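Local atomic coordinates of endonuclease PI-MtuI (Mycobacterium tuberculosis, PDB entry 2IMZ), a protein that forms the splicing domain of the RecA intein, which probably excises itself from its host precursor and joins the flanking sequences by a peptide bond. Residues 59-64 / 135-140; 54-59 / 146-151. The protein carries 1 engineered substitution. All coordinates share one frame; numbering follows the deposited sequence.

Contact 1 of 2, residues 59-64 / 135-140; sequences LRIAGG and SVIREV
A classic beta bulge marks the antiparallel pairing of strand 54-61 with strand 134-153: Arg138 and Glu139 together face Arg60. The carbonyl oxygen Arg60 O takes a hydrogen bond from Arg138 N at 2.7 Å and, in a weak bond, one from Glu139 N as well, while Arg60 N donates to Glu139 O at 2.9 Å. Beyond the bulge, Ala62 N is hydrogen-bonded to Val136 O at 2.9 Å. Arg60 and Glu139 add a salt bridge between their side chains. With CG anti to the backbone N (chi1 -173°) and a bend at chi3, Arg60 turns its guanidinium edge to the glutamate; NE lies 3.0 Å and NH2 3.3 Å from Glu139 OE1, which receives both on its anti side and from opposite faces of the carboxylate. The two planes stand 80° apart. Arg138 CB sits over one face of the Arg60 guanidinium, and the bent Arg138 chain then runs past Ala62, CD to Ala62 CB 3.8 Å. On the face bearing Leu59, Ile61 and Ile137, Ile61 CD1 packs on Ile137 CG1, and Leu59 CD2 lies alongside Val140 CG2 at 4.0 Å. Leu87 touches Leu59 and Ile137 there. A type II turn, Ile61 to Gly64, closed by Gly64 N to Ile61 O, leads into strand 66-69, making a beta hairpin beside the classic bulge in the all-beta intein (Hint) fold.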
loop_
_atom_site.group_PDB
_atom_site.type_symbol
_atom_site.label_atom_id
_atom_site.label_comp_id
_atom_site.label_asym_id
_atom_site.label_seq_id
_atom_site.Cartn_x
_atom_site.Cartn_y
_atom_site.Cartn_z
ATOM N N LEU A 59 -8.891 -13.207 -11.012
ATOM C CA LEU A 59 -8.161 -13.051 -12.259
ATOM C C LEU A 59 -7.330 -14.299 -12.500
ATOM O O LEU A 59 -6.351 -14.537 -11.791
ATOM C CB LEU A 59 -7.238 -11.829 -12.186
ATOM C CG LEU A 59 -7.899 -10.485 -11.846
ATOM C CD1 LEU A 59 -6.831 -9.407 -11.718
ATOM C CD2 LEU A 59 -8.905 -10.117 -12.927
ATOM N N ARG A 60 -7.732 -15.116 -13.475
ATOM C CA ARG A 60 -6.959 -16.312 -13.789
ATOM C C ARG A 60 -5.886 -15.854 -14.759
ATOM O O ARG A 60 -6.181 -15.314 -15.823
ATOM C CB ARG A 60 -7.823 -17.404 -14.430
ATOM C CG ARG A 60 -7.063 -18.719 -14.601
ATOM C CD ARG A 60 -8.008 -19.894 -14.830
ATOM N NE ARG A 60 -8.805 -19.727 -16.041
ATOM C CZ ARG A 60 -8.356 -19.930 -17.276
ATOM N NH1 ARG A 60 -7.104 -20.317 -17.479
ATOM N NH2 ARG A 60 -9.163 -19.737 -18.312
ATOM N N ILE A 61 -4.636 -16.073 -14.372
ATOM C CA ILE A 61 -3.486 -15.654 -15.157
ATOM C C ILE A 61 -3.012 -16.772 -16.073
ATOM O O ILE A 61 -3.233 -17.947 -15.781
ATOM C CB ILE A 61 -2.334 -15.255 -14.205
ATOM C CG1 ILE A 61 -2.876 -14.335 -13.103
ATOM C CG2 ILE A 61 -1.202 -14.591 -14.980
ATOM C CD1 ILE A 61 -3.579 -13.080 -13.602
ATOM N N ALA A 62 -2.378 -16.409 -17.189
ATOM C CA ALA A 62 -1.851 -17.422 -18.102
ATOM C C ALA A 62 -0.947 -18.298 -17.239
ATOM O O ALA A 62 -0.145 -17.786 -16.458
ATOM C CB ALA A 62 -1.046 -16.764 -19.227
ATOM N N GLY A 63 -1.080 -19.612 -17.369
ATOM C CA GLY A 63 -0.276 -20.504 -16.547
ATOM C C GLY A 63 -1.181 -21.196 -15.545
ATOM O O GLY A 63 -0.865 -22.275 -15.044
ATOM N N GLY A 64 -2.302 -20.561 -15.223
ATOM C CA GLY A 64 -3.245 -21.192 -14.317
ATOM C C GLY A 64 -3.492 -20.628 -12.934
ATOM O O GLY A 64 -4.481 -21.006 -12.306
ATOM N N SER A 135 2.530 -11.436 -18.140
ATOM C CA SER A 135 1.634 -12.509 -18.550
ATOM C C SER A 135 0.226 -11.958 -18.669
ATOM O O SER A 135 -0.151 -11.046 -17.936
ATOM C CB SER A 135 1.664 -13.648 -17.530
ATOM O OG SER A 135 2.924 -14.291 -17.541
ATOM N N VAL A 136 -0.551 -12.514 -19.593
ATOM C CA VAL A 136 -1.910 -12.051 -19.807
ATOM C C VAL A 136 -2.939 -12.692 -18.889
ATOM O O VAL A 136 -2.747 -13.800 -18.383
ATOM C CB VAL A 136 -2.360 -12.295 -21.269
ATOM C CG1 VAL A 136 -1.453 -11.538 -22.219
ATOM C CG2 VAL A 136 -2.343 -13.787 -21.586
ATOM N N ILE A 137 -4.028 -11.964 -18.671
ATOM C CA ILE A 137 -5.141 -12.437 -17.861
ATOM C C ILE A 137 -5.985 -13.298 -18.799
ATOM O O ILE A 137 -6.405 -12.839 -19.867
ATOM C CB ILE A 137 -5.987 -11.259 -17.339
ATOM C CG1 ILE A 137 -5.178 -10.460 -16.311
ATOM C CG2 ILE A 137 -7.276 -11.771 -16.718
ATOM C CD1 ILE A 137 -5.823 -9.152 -15.904
ATOM N N ARG A 138 -6.223 -14.545 -18.409
ATOM C CA ARG A 138 -6.995 -15.464 -19.241
ATOM C C ARG A 138 -8.492 -15.386 -18.961
ATOM O O ARG A 138 -9.309 -15.674 -19.838
ATOM C CB ARG A 138 -6.528 -16.909 -19.008
ATOM C CG ARG A 138 -5.017 -17.118 -19.078
ATOM C CD ARG A 138 -4.530 -17.745 -20.381
ATOM N NE ARG A 138 -4.715 -16.879 -21.534
ATOM C CZ ARG A 138 -3.976 -16.928 -22.642
ATOM N NH1 ARG A 138 -2.985 -17.803 -22.761
ATOM N NH2 ARG A 138 -4.229 -16.092 -23.636
ATOM N N GLU A 139 -8.855 -14.993 -17.744
ATOM C CA GLU A 139 -10.260 -14.940 -17.377
ATOM C C GLU A 139 -10.539 -14.080 -16.145
ATOM O O GLU A 139 -9.744 -14.046 -15.206
ATOM C CB GLU A 139 -10.752 -16.371 -17.130
ATOM C CG GLU A 139 -12.180 -16.502 -16.633
ATOM C CD GLU A 139 -12.548 -17.939 -16.300
ATOM O OE1 GLU A 139 -11.677 -18.834 -16.415
ATOM O OE2 GLU A 139 -13.710 -18.176 -15.913
ATOM N N VAL A 140 -11.670 -13.380 -16.165
ATOM C CA VAL A 140 -12.088 -12.554 -15.036
ATOM C C VAL A 140 -13.276 -13.266 -14.392
ATOM O O VAL A 140 -14.278 -13.543 -15.057
ATOM C CB VAL A 140 -12.516 -11.141 -15.489
ATOM C CG1 VAL A 140 -13.060 -10.356 -14.302
ATOM C CG2 VAL A 140 -11.326 -10.411 -16.105
#

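Contact 2 of 2, residues 54-59 / 146-151; sequences RDVIGL and ARTFDL
Val56 and Thr148 meet through their methyls because of their first torsions: Val56 CG1 is anti to the carbonyl carbon (chi1 -67°), and Thr148 at chi1 62° likewise sends CG2 anti to its own carbonyl carbon. The two side chains pass alongside head to tail, with Val56 CG1 3.6 Å from Thr148 CG2. The other valine branch, CG2, rests on Ala146 CB at 3.9 Å. Arg54, extended from CG to NE, runs across the threonine, its CD in van der Waals contact with Thr148 OG1 at 3.5 Å. That hydroxyl is hydrogen-bonded to Gly52 O, and Arg54 NE to Gln51 O. The backbones join at Arg54-Ala146, an antiparallel hydrogen-bonded pair: Arg54 N donates to Ala146 O at 3.0 Å and Ala146 N to Arg54 O at 3.1 Å. From there the segments diverge, their axes 88° apart, while strand 54-61 continues to pair with the earlier part of strand 134-153. The guanidinium of Arg54 continues outward to a salt bridge with Asp72 of the second subunit. Two reciprocal N-H...O hydrogen bonds thus join these two segments at one pair, the methyls fill the buried angle beside it, and the arginine carries its charge past the threonine to the subunit interface.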
loop_
_atom_site.group_PDB
_atom_site.type_symbol
_atom_site.label_atom_id
_atom_site.label_comp_id
_atom_site.label_asym_id
_atom_site.label_seq_id
_atom_site.Cartn_x
_atom_site.Cartn_y
_atom_site.Cartn_z
ATOM N N ARG A 54 -14.655 -9.472 2.757
ATOM C CA ARG A 54 -14.922 -8.432 1.771
ATOM C C ARG A 54 -15.242 -9.062 0.422
ATOM O O ARG A 54 -15.089 -10.268 0.239
ATOM C CB ARG A 54 -13.698 -7.524 1.618
ATOM C CG ARG A 54 -13.166 -6.969 2.923
ATOM C CD ARG A 54 -12.066 -5.953 2.686
ATOM N NE ARG A 54 -11.515 -5.462 3.945
ATOM C CZ ARG A 54 -10.924 -4.281 4.095
ATOM N NH1 ARG A 54 -10.812 -3.457 3.062
ATOM N NH2 ARG A 54 -10.447 -3.924 5.280
ATOM N N ASP A 55 -15.692 -8.240 -0.518
ATOM C CA ASP A 55 -16.001 -8.728 -1.856
ATOM C C ASP A 55 -14.692 -8.807 -2.628
ATOM O O ASP A 55 -13.910 -7.858 -2.630
ATOM C CB ASP A 55 -16.947 -7.773 -2.593
ATOM C CG ASP A 55 -18.284 -7.627 -1.907
ATOM O OD1 ASP A 55 -18.871 -8.657 -1.530
ATOM O OD2 ASP A 55 -18.752 -6.478 -1.756
ATOM N N VAL A 56 -14.458 -9.939 -3.282
ATOM C CA VAL A 56 -13.242 -10.111 -4.067
ATOM C C VAL A 56 -13.584 -10.632 -5.451
ATOM O O VAL A 56 -14.550 -11.375 -5.621
ATOM C CB VAL A 56 -12.271 -11.119 -3.417
ATOM C CG1 VAL A 56 -11.735 -10.564 -2.114
ATOM C CG2 VAL A 56 -12.983 -12.450 -3.183
ATOM N N ILE A 57 -12.793 -10.227 -6.438
ATOM C CA ILE A 57 -12.991 -10.697 -7.799
ATOM C C ILE A 57 -11.796 -11.582 -8.135
ATOM O O ILE A 57 -10.799 -11.578 -7.410
ATOM C CB ILE A 57 -13.125 -9.521 -8.806
ATOM C CG1 ILE A 57 -11.944 -8.553 -8.696
ATOM C CG2 ILE A 57 -14.438 -8.795 -8.557
ATOM C CD1 ILE A 57 -10.704 -9.005 -9.441
ATOM N N GLY A 58 -11.899 -12.348 -9.215
ATOM C CA GLY A 58 -10.817 -13.245 -9.576
ATOM C C GLY A 58 -10.206 -13.031 -10.942
ATOM O O GLY A 58 -10.896 -12.718 -11.916
ATOM N N LEU A 59 -8.891 -13.207 -11.012
ATOM C CA LEU A 59 -8.161 -13.051 -12.259
ATOM C C LEU A 59 -7.330 -14.299 -12.500
ATOM O O LEU A 59 -6.351 -14.537 -11.791
ATOM C CB LEU A 59 -7.238 -11.829 -12.186
ATOM C CG LEU A 59 -7.899 -10.485 -11.846
ATOM C CD1 LEU A 59 -6.831 -9.407 -11.718
ATOM C CD2 LEU A 59 -8.905 -10.117 -12.927
ATOM N N ALA A 146 -15.261 -13.357 0.700
ATOM C CA ALA A 146 -14.149 -14.137 1.222
ATOM C C ALA A 146 -13.389 -13.369 2.291
ATOM O O ALA A 146 -13.363 -12.139 2.279
ATOM C CB ALA A 146 -13.197 -14.505 0.086
ATOM N N ARG A 147 -12.781 -14.098 3.220
ATOM C CA ARG A 147 -11.980 -13.453 4.249
ATOM C C ARG A 147 -10.787 -12.909 3.485
ATOM O O ARG A 147 -10.292 -13.565 2.565
ATOM C CB ARG A 147 -11.494 -14.462 5.289
ATOM C CG ARG A 147 -12.597 -15.139 6.077
ATOM C CD ARG A 147 -12.028 -15.698 7.362
ATOM N NE ARG A 147 -10.920 -16.615 7.118
ATOM C CZ ARG A 147 -10.046 -16.992 8.045
ATOM N NH1 ARG A 147 -10.149 -16.529 9.282
ATOM N NH2 ARG A 147 -9.071 -17.836 7.737
ATOM N N THR A 148 -10.327 -11.720 3.853
ATOM C CA THR A 148 -9.202 -11.111 3.160
ATOM C C THR A 148 -8.075 -10.723 4.104
ATOM O O THR A 148 -8.276 -10.589 5.315
ATOM C CB THR A 148 -9.660 -9.880 2.353
ATOM O OG1 THR A 148 -10.200 -8.894 3.240
ATOM C CG2 THR A 148 -10.725 -10.283 1.345
ATOM N N PHE A 149 -6.886 -10.546 3.536
ATOM C CA PHE A 149 -5.700 -10.223 4.312
ATOM C C PHE A 149 -4.760 -9.295 3.564
ATOM O O PHE A 149 -4.925 -9.050 2.368
ATOM C CB PHE A 149 -4.944 -11.508 4.660
ATOM C CG PHE A 149 -5.811 -12.574 5.261
ATOM C CD1 PHE A 149 -6.614 -13.374 4.454
ATOM C CD2 PHE A 149 -5.866 -12.743 6.639
ATOM C CE1 PHE A 149 -7.464 -14.326 5.009
ATOM C CE2 PHE A 149 -6.710 -13.689 7.205
ATOM C CZ PHE A 149 -7.514 -14.484 6.389
ATOM N N ASP A 150 -3.754 -8.806 4.277
ATOM C CA ASP A 150 -2.769 -7.904 3.700
ATOM C C ASP A 150 -1.439 -8.108 4.426
ATOM O O ASP A 150 -1.414 -8.574 5.565
ATOM C CB ASP A 150 -3.253 -6.459 3.855
ATOM C CG ASP A 150 -2.638 -5.522 2.841
ATOM O OD1 ASP A 150 -2.628 -5.864 1.638
ATOM O OD2 ASP A 150 -2.180 -4.429 3.245
ATOM N N LEU A 151 -0.341 -7.771 3.757
ATOM C CA LEU A 151 0.991 -7.915 4.340
ATOM C C LEU A 151 1.839 -6.690 4.037
ATOM O O LEU A 151 1.677 -6.068 2.989
ATOM C CB LEU A 151 1.701 -9.140 3.753
ATOM C CG LEU A 151 1.070 -10.523 3.930
ATOM C CD1 LEU A 151 1.810 -11.544 3.062
ATOM C CD2 LEU A 151 1.123 -10.923 5.403
#

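How the contacts relate
After the N-terminal strands, helix 19-24 and the long strand 40-52, the chain enters strand 54-61, whose early residues enter contact 2 and whose end, with the turn after it, enters contact 1. It then runs through the short strands 66-69 to 92-94 and an unmodelled stretch before returning as the long strand 134-153. The first part of that strand closes contact 1, and the later part closes contact 2, so the loop of contact 1 is nested inside that of contact 2, as antiparallel pairing requires. Leu59 belongs to both, and the centres lie about 17 Å apart. Together they tie two strands of the curled sheet along much of their shared length.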